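Local coordinates for hemolysin-related protein (Vibrio cholerae serotype O1, PDB 6MLT) that is a secreted, calcium-binding biofilm matrix protein thought to contribute to attaching the Vibrio cholerae biofilm to surfaces, with a lectin-like domain likely to bind carbohydrate, at residues S18-V23 with G553-E558; A243-P248 with A448-V453; A354-Y359 with T396-I401; K462-A467 with R500-Q505. All coordinates share one frame; numbering follows the deposited sequence.

Contact 1: residues S18-V23 with G553-E558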
# COMPACT_ATOMS: atom_id res chain seq x y z
N SER A 18 4.60 -1.57 29.55
CA SER A 18 3.18 -1.29 29.55
C SER A 18 2.93 0.03 30.26
O SER A 18 3.73 0.46 31.11
CB SER A 18 2.36 -2.41 30.22
OG SER A 18 2.62 -2.48 31.60
N TRP A 19 1.84 0.69 29.88
CA TRP A 19 1.36 1.89 30.53
C TRP A 19 -0.08 1.65 30.95
O TRP A 19 -0.89 1.19 30.14
CB TRP A 19 1.45 3.11 29.60
CG TRP A 19 0.93 4.37 30.18
CD1 TRP A 19 1.65 5.37 30.78
CD2 TRP A 19 -0.45 4.79 30.25
NE1 TRP A 19 0.81 6.37 31.21
CE2 TRP A 19 -0.48 6.03 30.90
CE3 TRP A 19 -1.65 4.22 29.82
CZ2 TRP A 19 -1.66 6.73 31.13
CZ3 TRP A 19 -2.83 4.90 30.06
CH2 TRP A 19 -2.83 6.14 30.71
N SER A 20 -0.40 1.94 32.21
CA SER A 20 -1.75 1.73 32.70
C SER A 20 -2.23 2.80 33.66
O SER A 20 -3.40 2.77 34.05
CB SER A 20 -1.85 0.36 33.40
OG SER A 20 -1.61 -0.69 32.48
N THR A 21 -1.38 3.75 34.04
CA THR A 21 -1.77 4.73 35.04
C THR A 21 -0.89 5.97 34.89
O THR A 21 0.17 5.93 34.26
CB THR A 21 -1.66 4.17 36.45
OG1 THR A 21 -2.02 5.18 37.39
CG2 THR A 21 -0.24 3.70 36.73
N SER A 22 -1.35 7.05 35.51
CA SER A 22 -0.67 8.34 35.41
C SER A 22 -1.03 9.17 36.63
O SER A 22 -2.10 8.99 37.22
CB SER A 22 -1.07 9.07 34.13
OG SER A 22 -0.52 10.38 34.08
N VAL A 23 -0.13 10.07 37.01
CA VAL A 23 -0.48 11.08 38.01
C VAL A 23 -1.35 12.18 37.41
O VAL A 23 -2.02 12.89 38.15
CB VAL A 23 0.78 11.70 38.63
CG1 VAL A 23 1.63 10.61 39.27
CG2 VAL A 23 1.58 12.47 37.59
N GLY A 553 -4.88 0.13 29.05
CA GLY A 553 -3.77 1.02 28.76
C GLY A 553 -3.12 0.67 27.44
O GLY A 553 -3.80 0.44 26.44
N VAL A 554 -1.79 0.64 27.45
CA VAL A 554 -0.98 0.37 26.26
C VAL A 554 0.05 -0.69 26.63
O VAL A 554 0.75 -0.55 27.64
CB VAL A 554 -0.28 1.64 25.75
CG1 VAL A 554 0.55 1.33 24.50
CG2 VAL A 554 -1.31 2.73 25.44
N PHE A 555 0.14 -1.72 25.81
CA PHE A 555 1.02 -2.85 26.07
C PHE A 555 1.88 -3.09 24.84
O PHE A 555 1.37 -3.18 23.72
CB PHE A 555 0.20 -4.10 26.44
CG PHE A 555 -0.50 -3.95 27.76
CD1 PHE A 555 -1.61 -3.14 27.88
CD2 PHE A 555 -0.00 -4.57 28.89
CE1 PHE A 555 -2.23 -2.97 29.10
CE2 PHE A 555 -0.62 -4.40 30.11
CZ PHE A 555 -1.73 -3.60 30.22
N VAL A 556 3.19 -3.13 25.05
CA VAL A 556 4.17 -3.24 23.98
C VAL A 556 4.98 -4.50 24.20
O VAL A 556 5.52 -4.71 25.29
CB VAL A 556 5.07 -1.99 23.93
CG1 VAL A 556 6.12 -2.12 22.82
CG2 VAL A 556 4.23 -0.74 23.71
N TYR A 557 5.08 -5.32 23.16
CA TYR A 557 5.75 -6.61 23.22
C TYR A 557 6.90 -6.63 22.23
O TYR A 557 6.96 -5.83 21.29
CB TYR A 557 4.77 -7.74 22.90
CG TYR A 557 3.64 -7.83 23.91
CD1 TYR A 557 2.50 -7.04 23.80
CD2 TYR A 557 3.74 -8.69 25.00
CE1 TYR A 557 1.48 -7.12 24.73
CE2 TYR A 557 2.73 -8.77 25.93
CZ TYR A 557 1.60 -7.99 25.79
OH TYR A 557 0.61 -8.08 26.74
N GLU A 558 7.80 -7.59 22.44
CA GLU A 558 8.93 -7.82 21.55
C GLU A 558 9.13 -9.32 21.42
O GLU A 558 8.59 -10.12 22.20
CB GLU A 558 10.19 -7.13 22.08
CG GLU A 558 10.60 -7.57 23.47
CD GLU A 558 11.87 -6.89 23.94
OE1 GLU A 558 12.87 -6.95 23.21
OE2 GLU A 558 11.85 -6.30 25.04
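Phe555 lies against the two serines that bracket Trp19. Its CB leaves the strand on the same face as Ser18, and the first torsion (-67°) puts CG beside the backbone N, which carries the ring across to the partner strand, toward Ser18 and Ser20. Phe555 CG passes 4.1 Å from Ser18 CB. Phe555 CD2 comes closer still, 3.5 Å from Ser18 CB in an oblique approach, and CE2 follows the same methylene. At the tip, Phe555 CZ arrives 3.7 Å from Ser20 OG, a van der Waals contact, the hydroxyl being hydrogen-bonded to the carbonyl of His552.

Beneath this, Trp19 and Val554 form an antiparallel hydrogen-bonded pair: Trp19 N donates to Val554 O (2.8 Å) and Val554 N returns the bond to Trp19 O (2.9 Å). The pairing is the molecular velcro of a beta-propeller, in which the N-terminal strand 13-19 becomes the outer strand of the blade built from the last strands of the chain and so shuts the ring.

On the other face, the side chains of Trp19 and Val554 turn toward the neighbouring blade, where Leu76 touches both. The indole edge at Trp19 CE3 rests 4.0 Å from Gly553 CA, near the ring plane, while its NE1 is held by Glu83. Lacking a CB, Gly553 can hold backbone angles of 119°/-135° and let Trp19 O come within 3.2 Å of Gly553 CA in a CA-H...O contact.

Contact 2: residues A243-P248 with A448-V453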
# COMPACT_ATOMS: atom_id res chain seq x y z
N ALA A 243 -22.64 -1.69 8.67
CA ALA A 243 -24.05 -1.71 9.04
C ALA A 243 -24.19 -2.05 10.52
O ALA A 243 -23.38 -1.60 11.34
CB ALA A 243 -24.82 -2.69 8.16
N SER A 244 -25.18 -2.85 10.89
CA SER A 244 -25.37 -3.23 12.28
C SER A 244 -25.80 -4.68 12.36
O SER A 244 -26.20 -5.29 11.37
CB SER A 244 -26.43 -2.34 12.96
OG SER A 244 -27.72 -2.72 12.52
N LEU A 245 -25.70 -5.24 13.57
CA LEU A 245 -26.02 -6.65 13.74
C LEU A 245 -27.49 -6.94 13.45
O LEU A 245 -27.83 -8.07 13.10
CB LEU A 245 -25.66 -7.10 15.15
CG LEU A 245 -25.69 -8.61 15.43
CD1 LEU A 245 -24.78 -9.37 14.47
CD2 LEU A 245 -25.27 -8.86 16.87
N SER A 246 -28.37 -5.95 13.58
CA SER A 246 -29.77 -6.14 13.25
C SER A 246 -30.09 -5.85 11.79
O SER A 246 -31.22 -6.10 11.36
CB SER A 246 -30.65 -5.26 14.15
OG SER A 246 -30.39 -3.89 13.92
N THR A 247 -29.13 -5.32 11.02
CA THR A 247 -29.33 -5.10 9.59
C THR A 247 -28.17 -5.71 8.80
O THR A 247 -27.53 -5.04 7.99
CB THR A 247 -29.46 -3.61 9.27
OG1 THR A 247 -28.28 -2.91 9.70
CG2 THR A 247 -30.69 -3.01 9.96
N PRO A 248 -27.89 -7.00 9.01
CA PRO A 248 -26.72 -7.61 8.36
C PRO A 248 -26.82 -7.62 6.85
O PRO A 248 -25.79 -7.67 6.16
CB PRO A 248 -26.70 -9.03 8.93
CG PRO A 248 -28.11 -9.30 9.31
CD PRO A 248 -28.67 -7.98 9.78
N ALA A 448 -12.14 -8.20 9.78
CA ALA A 448 -12.90 -8.81 10.86
C ALA A 448 -14.36 -8.36 10.80
O ALA A 448 -14.63 -7.17 10.63
CB ALA A 448 -12.31 -8.45 12.22
N GLY A 449 -15.28 -9.31 10.92
CA GLY A 449 -16.69 -9.03 11.05
C GLY A 449 -17.17 -9.23 12.47
O GLY A 449 -16.38 -9.24 13.42
N TYR A 450 -18.49 -9.39 12.62
CA TYR A 450 -19.04 -9.65 13.95
C TYR A 450 -18.57 -10.98 14.51
O TYR A 450 -18.40 -11.10 15.73
CB TYR A 450 -20.57 -9.62 13.90
CG TYR A 450 -21.15 -8.23 14.00
CD1 TYR A 450 -21.26 -7.58 15.22
CD2 TYR A 450 -21.61 -7.57 12.86
CE1 TYR A 450 -21.80 -6.31 15.32
CE2 TYR A 450 -22.14 -6.29 12.95
CZ TYR A 450 -22.23 -5.67 14.17
OH TYR A 450 -22.77 -4.41 14.26
N TYR A 451 -18.34 -11.97 13.65
CA TYR A 451 -18.10 -13.35 14.08
C TYR A 451 -16.74 -13.93 13.72
O TYR A 451 -16.32 -14.90 14.36
CB TYR A 451 -19.16 -14.29 13.46
CG TYR A 451 -20.61 -13.94 13.78
CD1 TYR A 451 -20.98 -13.49 15.05
CD2 TYR A 451 -21.60 -14.06 12.82
CE1 TYR A 451 -22.31 -13.18 15.33
CE2 TYR A 451 -22.91 -13.75 13.09
CZ TYR A 451 -23.26 -13.31 14.35
OH TYR A 451 -24.57 -13.00 14.62
N ALA A 452 -16.05 -13.39 12.71
CA ALA A 452 -14.83 -14.04 12.24
C ALA A 452 -13.95 -13.06 11.47
O ALA A 452 -14.41 -12.02 11.00
CB ALA A 452 -15.14 -15.24 11.35
N VAL A 453 -12.69 -13.44 11.34
CA VAL A 453 -11.72 -12.78 10.47
C VAL A 453 -11.65 -13.59 9.18
O VAL A 453 -11.33 -14.78 9.21
CB VAL A 453 -10.34 -12.66 11.13
CG1 VAL A 453 -9.31 -12.07 10.16
CG2 VAL A 453 -10.43 -11.83 12.40
O HOH W 1 -21.25 -2.38 13.00
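Leu245 sets its CD1 methyl over one face of the Tyr450 ring, 3.9 Å from the centroid and 15° off the normal, a CH-pi contact. Its CG lies opposite the backbone N (chi1 -169°), which sends CD1 out over that ring. The same methyl reaches Tyr451, with Leu245 CD1 3.6 Å from Tyr451 OH, so one branch of the leucine serves two consecutive tyrosines. Leu245 CB contributes along the Tyr450 ring, 3.8 Å from Tyr450 CZ.

The polar part gathers at the phenol. A water lies 2.8 Å from Tyr450 OH and donates a hydrogen bond to Ala243 O, also at 2.8 Å, bridging the two segments. Leu245 N is 3.1 Å from Tyr450 OH.

Bonds within 243-248 keep the leucine in position: a type I turn is closed by Thr247 N to Ser244 O (3.0 Å), and Ser244 OG and Thr247 OG1, on its first and last residues, are hydrogen-bonded (2.9 Å). The turn lies between strands 236-241 and 252-256 of one propeller blade and the tyrosines between 443-448 and 452-457 of the next. With no charged group in it, this inter-blade contact should depend little on pH near neutrality.

Contact 3: residues A354-Y359 with T396-I401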
# COMPACT_ATOMS: atom_id res chain seq x y z
N ALA A 354 3.75 -15.59 -31.99
CA ALA A 354 4.72 -16.19 -32.89
C ALA A 354 5.49 -15.07 -33.56
O ALA A 354 5.00 -13.94 -33.68
CB ALA A 354 4.04 -17.08 -33.94
N ILE A 355 6.70 -15.39 -33.99
CA ILE A 355 7.53 -14.47 -34.76
C ILE A 355 8.12 -15.24 -35.93
O ILE A 355 8.67 -16.33 -35.75
CB ILE A 355 8.67 -13.86 -33.92
CG1 ILE A 355 8.17 -13.37 -32.57
CG2 ILE A 355 9.32 -12.71 -34.69
CD1 ILE A 355 8.51 -14.30 -31.44
N ASP A 356 7.99 -14.68 -37.13
CA ASP A 356 8.70 -15.15 -38.31
C ASP A 356 9.90 -14.24 -38.54
O ASP A 356 9.75 -13.02 -38.66
CB ASP A 356 7.78 -15.14 -39.54
CG ASP A 356 6.61 -16.09 -39.40
OD1 ASP A 356 6.84 -17.30 -39.19
OD2 ASP A 356 5.45 -15.63 -39.48
N VAL A 357 11.09 -14.83 -38.58
CA VAL A 357 12.34 -14.10 -38.75
C VAL A 357 12.91 -14.45 -40.11
O VAL A 357 13.10 -15.64 -40.42
CB VAL A 357 13.35 -14.42 -37.65
CG1 VAL A 357 14.65 -13.62 -37.85
CG2 VAL A 357 12.76 -14.14 -36.29
N THR A 358 13.19 -13.43 -40.92
CA THR A 358 13.86 -13.58 -42.20
C THR A 358 15.26 -13.00 -42.06
O THR A 358 15.41 -11.82 -41.73
CB THR A 358 13.09 -12.88 -43.32
OG1 THR A 358 11.78 -13.45 -43.42
CG2 THR A 358 13.80 -13.04 -44.66
N TYR A 359 16.27 -13.83 -42.29
CA TYR A 359 17.66 -13.40 -42.20
C TYR A 359 18.42 -13.88 -43.43
O TYR A 359 18.10 -14.92 -44.01
CB TYR A 359 18.33 -13.92 -40.91
CG TYR A 359 18.32 -15.42 -40.75
CD1 TYR A 359 17.25 -16.07 -40.15
CD2 TYR A 359 19.39 -16.18 -41.19
CE1 TYR A 359 17.25 -17.45 -40.00
CE2 TYR A 359 19.40 -17.56 -41.05
CZ TYR A 359 18.33 -18.19 -40.45
OH TYR A 359 18.33 -19.55 -40.30
N THR A 396 13.75 -17.99 -43.91
CA THR A 396 12.68 -17.60 -43.01
C THR A 396 12.39 -18.75 -42.06
O THR A 396 12.29 -19.90 -42.49
CB THR A 396 11.41 -17.19 -43.78
OG1 THR A 396 11.70 -16.06 -44.61
CG2 THR A 396 10.28 -16.83 -42.81
N VAL A 397 12.26 -18.43 -40.77
CA VAL A 397 11.99 -19.41 -39.73
C VAL A 397 10.94 -18.84 -38.79
O VAL A 397 10.87 -17.63 -38.57
CB VAL A 397 13.27 -19.78 -38.94
CG1 VAL A 397 12.95 -20.74 -37.78
CG2 VAL A 397 14.30 -20.41 -39.86
N ARG A 398 10.13 -19.72 -38.21
CA ARG A 398 9.13 -19.32 -37.24
C ARG A 398 9.49 -19.84 -35.86
O ARG A 398 9.90 -21.00 -35.70
CB ARG A 398 7.73 -19.83 -37.60
CG ARG A 398 6.74 -19.58 -36.45
CD ARG A 398 5.31 -19.78 -36.85
NE ARG A 398 4.82 -18.71 -37.72
CZ ARG A 398 3.54 -18.42 -37.88
NH1 ARG A 398 2.61 -19.10 -37.22
NH2 ARG A 398 3.19 -17.44 -38.70
N TYR A 399 9.33 -18.98 -34.86
CA TYR A 399 9.38 -19.38 -33.46
C TYR A 399 8.00 -19.15 -32.86
O TYR A 399 7.47 -18.04 -32.93
CB TYR A 399 10.44 -18.59 -32.68
CG TYR A 399 10.45 -18.93 -31.21
CD1 TYR A 399 10.86 -20.18 -30.78
CD2 TYR A 399 10.03 -18.02 -30.26
CE1 TYR A 399 10.87 -20.52 -29.43
CE2 TYR A 399 10.04 -18.33 -28.91
CZ TYR A 399 10.46 -19.59 -28.50
OH TYR A 399 10.47 -19.92 -27.17
N ASP A 400 7.42 -20.21 -32.31
CA ASP A 400 6.14 -20.11 -31.60
C ASP A 400 6.40 -19.88 -30.12
O ASP A 400 7.22 -20.58 -29.51
CB ASP A 400 5.32 -21.39 -31.80
CG ASP A 400 4.85 -21.57 -33.23
OD1 ASP A 400 4.26 -20.63 -33.79
OD2 ASP A 400 5.09 -22.66 -33.80
N ILE A 401 5.72 -18.89 -29.55
CA ILE A 401 5.75 -18.69 -28.11
C ILE A 401 5.04 -19.89 -27.49
O ILE A 401 3.90 -20.18 -27.85
CB ILE A 401 5.07 -17.37 -27.70
CG1 ILE A 401 5.67 -16.20 -28.48
CG2 ILE A 401 5.22 -17.14 -26.19
CD1 ILE A 401 7.17 -16.03 -28.31
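Ile355 and Tyr399 face each other across a regular antiparallel ladder, and the two faces of that ladder differ sharply. The inner one is close-packed at one end, where Ile355 CD1 meets Ile401 CD1 at 3.8 Å and comes to the edge of the Tyr399 ring, near its plane. The other end is looser, with Val397 CG2 4.1 Å from Tyr359 OH. Four backbone bonds hold the strands in step: Ile355 and Tyr399 exchange one pair, Val357 and Val397 another.

The other face is polar, and it opens to solvent along strand 394-400, at Thr396, Arg398 and Asp400, while Ala354 and Thr358 beside them are buried. Arg398 starts extended and then bends at its third torsion (-72°), which brings its guanidinium round beside Asp356. The grip is side-on: Arg398 NE donates to Asp356 OD1 at 2.9 Å, almost straight, and Arg398 NH2 to Asp356 OD2 at 3.0 Å, both on the syn side of the carboxylate, with the two planes 32° apart. Ala354 CB lies over one guanidinium face, 4.1 Å from Arg398 NH1. Toward the other end, the hydroxyls of Thr358 and Thr396 bond to each other, OG1 to OG1 at 2.9 Å, and Lys388 also bonds to that of Thr396.

These strands belong to the lectin-like beta-prism, made of three four-stranded sheets. Strand 394-400 is the outermost of its sheet and 352-359 lies between it and 370-377, while the inner face packs on Tyr300 of strand 295-301 and on Phe431 and Val433 of strand 428-435 in another sheet.

Contact 4: residues K462-A467 with R500-Q505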
# COMPACT_ATOMS: atom_id res chain seq x y z
N LYS A 462 -13.12 -16.49 -0.99
CA LYS A 462 -12.70 -16.58 0.40
C LYS A 462 -11.66 -17.68 0.55
O LYS A 462 -11.88 -18.82 0.14
CB LYS A 462 -13.90 -16.85 1.30
CG LYS A 462 -13.56 -16.81 2.79
CD LYS A 462 -14.80 -16.61 3.63
CE LYS A 462 -15.64 -17.86 3.68
NZ LYS A 462 -17.06 -17.55 4.07
N VAL A 463 -10.53 -17.33 1.15
CA VAL A 463 -9.44 -18.29 1.35
C VAL A 463 -9.57 -19.01 2.68
O VAL A 463 -9.37 -20.22 2.75
CB VAL A 463 -8.08 -17.57 1.23
CG1 VAL A 463 -6.94 -18.56 1.34
CG2 VAL A 463 -8.00 -16.79 -0.08
N TRP A 464 -9.87 -18.27 3.75
CA TRP A 464 -10.08 -18.87 5.05
C TRP A 464 -10.91 -17.93 5.93
O TRP A 464 -11.08 -16.74 5.62
CB TRP A 464 -8.75 -19.21 5.74
CG TRP A 464 -7.70 -18.12 5.85
CD1 TRP A 464 -6.58 -17.98 5.07
CD2 TRP A 464 -7.64 -17.05 6.82
NE1 TRP A 464 -5.83 -16.90 5.49
CE2 TRP A 464 -6.46 -16.32 6.56
CE3 TRP A 464 -8.46 -16.66 7.87
CZ2 TRP A 464 -6.09 -15.20 7.32
CZ3 TRP A 464 -8.09 -15.54 8.63
CH2 TRP A 464 -6.92 -14.83 8.34
N SER A 465 -11.44 -18.49 7.01
CA SER A 465 -12.23 -17.77 8.00
C SER A 465 -11.86 -18.29 9.39
O SER A 465 -11.83 -19.50 9.61
CB SER A 465 -13.73 -17.94 7.75
OG SER A 465 -14.51 -17.35 8.78
N VAL A 466 -11.59 -17.37 10.32
CA VAL A 466 -11.17 -17.73 11.67
C VAL A 466 -12.12 -17.06 12.66
O VAL A 466 -12.23 -15.83 12.69
CB VAL A 466 -9.72 -17.32 11.94
CG1 VAL A 466 -9.39 -17.44 13.43
CG2 VAL A 466 -8.78 -18.19 11.12
N ALA A 467 -12.80 -17.88 13.46
CA ALA A 467 -13.75 -17.35 14.43
C ALA A 467 -13.06 -16.35 15.35
O ALA A 467 -11.94 -16.59 15.82
CB ALA A 467 -14.38 -18.48 15.25
N ARG A 500 -4.27 -11.79 18.54
CA ARG A 500 -3.70 -12.99 17.94
C ARG A 500 -2.99 -12.65 16.64
O ARG A 500 -3.28 -11.65 15.97
CB ARG A 500 -4.78 -14.05 17.68
CG ARG A 500 -5.37 -14.64 18.97
CD ARG A 500 -6.42 -15.69 18.68
NE ARG A 500 -7.59 -15.12 18.01
CZ ARG A 500 -8.54 -15.83 17.43
NH1 ARG A 500 -8.47 -17.15 17.42
NH2 ARG A 500 -9.57 -15.22 16.84
N ILE A 501 -2.04 -13.51 16.29
CA ILE A 501 -1.33 -13.46 15.02
C ILE A 501 -1.76 -14.67 14.20
O ILE A 501 -1.68 -15.81 14.68
CB ILE A 501 0.20 -13.45 15.22
CG1 ILE A 501 0.60 -12.28 16.11
CG2 ILE A 501 0.93 -13.41 13.87
CD1 ILE A 501 2.04 -12.37 16.61
N LEU A 502 -2.21 -14.42 12.97
CA LEU A 502 -2.72 -15.47 12.10
C LEU A 502 -1.83 -15.62 10.87
O LEU A 502 -1.35 -14.63 10.30
CB LEU A 502 -4.15 -15.16 11.65
CG LEU A 502 -5.16 -14.83 12.75
CD1 LEU A 502 -6.54 -14.59 12.16
CD2 LEU A 502 -5.22 -15.95 13.80
N ASP A 503 -1.64 -16.86 10.45
CA ASP A 503 -0.90 -17.14 9.23
C ASP A 503 -1.66 -16.57 8.03
O ASP A 503 -2.87 -16.75 7.91
CB ASP A 503 -0.71 -18.65 9.08
CG ASP A 503 0.01 -19.02 7.80
OD1 ASP A 503 1.20 -18.67 7.65
OD2 ASP A 503 -0.62 -19.67 6.94
N GLY A 504 -0.94 -15.87 7.16
CA GLY A 504 -1.59 -15.22 6.03
C GLY A 504 -2.24 -16.20 5.08
O GLY A 504 -3.33 -15.94 4.55
N GLN A 505 -1.59 -17.34 4.84
CA GLN A 505 -2.07 -18.27 3.83
C GLN A 505 -3.22 -19.14 4.32
O GLN A 505 -4.06 -19.56 3.51
CB GLN A 505 -0.93 -19.16 3.35
CG GLN A 505 0.09 -18.45 2.48
CD GLN A 505 1.26 -19.34 2.09
OE1 GLN A 505 1.28 -19.91 1.00
NE2 GLN A 505 2.24 -19.45 2.97
O HOH W 2 -10.63 -18.88 16.41
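Trp464 holds CG between its backbone N and carbonyl carbon (chi1 52°), which carries the indole across to the 503-505 turn, while Arg500 bends at its third torsion (-65°) and swings its guanidinium to the end of the other strand at Ala467. The indole NE1 donates to Gly504 O at 2.8 Å, nearly straight and in the ring plane, although it comes to that oxygen from 55° above the carbonyl plane. At the same edge, Trp464 CD1 lies 3.4 Å from Gln505 O. The far end of the indole is apolar: CH2 is 3.8 Å from Leu502 CD1, which also touches Val466 CB at 4.2 Å.

Arg500 NH2 donates to Ala467 O (2.9 Å), and a water links Arg500 NH1 (2.9 Å) to the same carbonyl oxygen (2.7 Å). Asn468 OD1 is a further acceptor for NH2. Strand 462-467 is the outer strand of one propeller blade, with a classic beta bulge where Val463 and Trp464 face Met455, and 498-502 lies in the next blade. The blades are thus fastened by side-chain donors reaching backbone carbonyls at both ends of an apolar middle; the acceptors round Arg500 probably offset its closeness to Arg498.

From the N terminus, strand 13-19 waits until the end of the chain for its partner, so contact 1 closes the largest loop, and the other three contacts fall within it. Contact 2 opens after strand 236-241 and closes at 448-453, beyond the beta-prism. Within its span contact 3, about 58 Å away centre to centre, closes a short loop from 354-359 to 396-401 in that inserted domain. Contact 4 follows contact 2 in series, closing a loop from 462-467 to 500-505, and touches it through neighbouring strands 452-457 and 462-467. That blade is tied to the preceding one by contact 2 and to the following one by contact 4, while contact 1 completes the last blade and the ring.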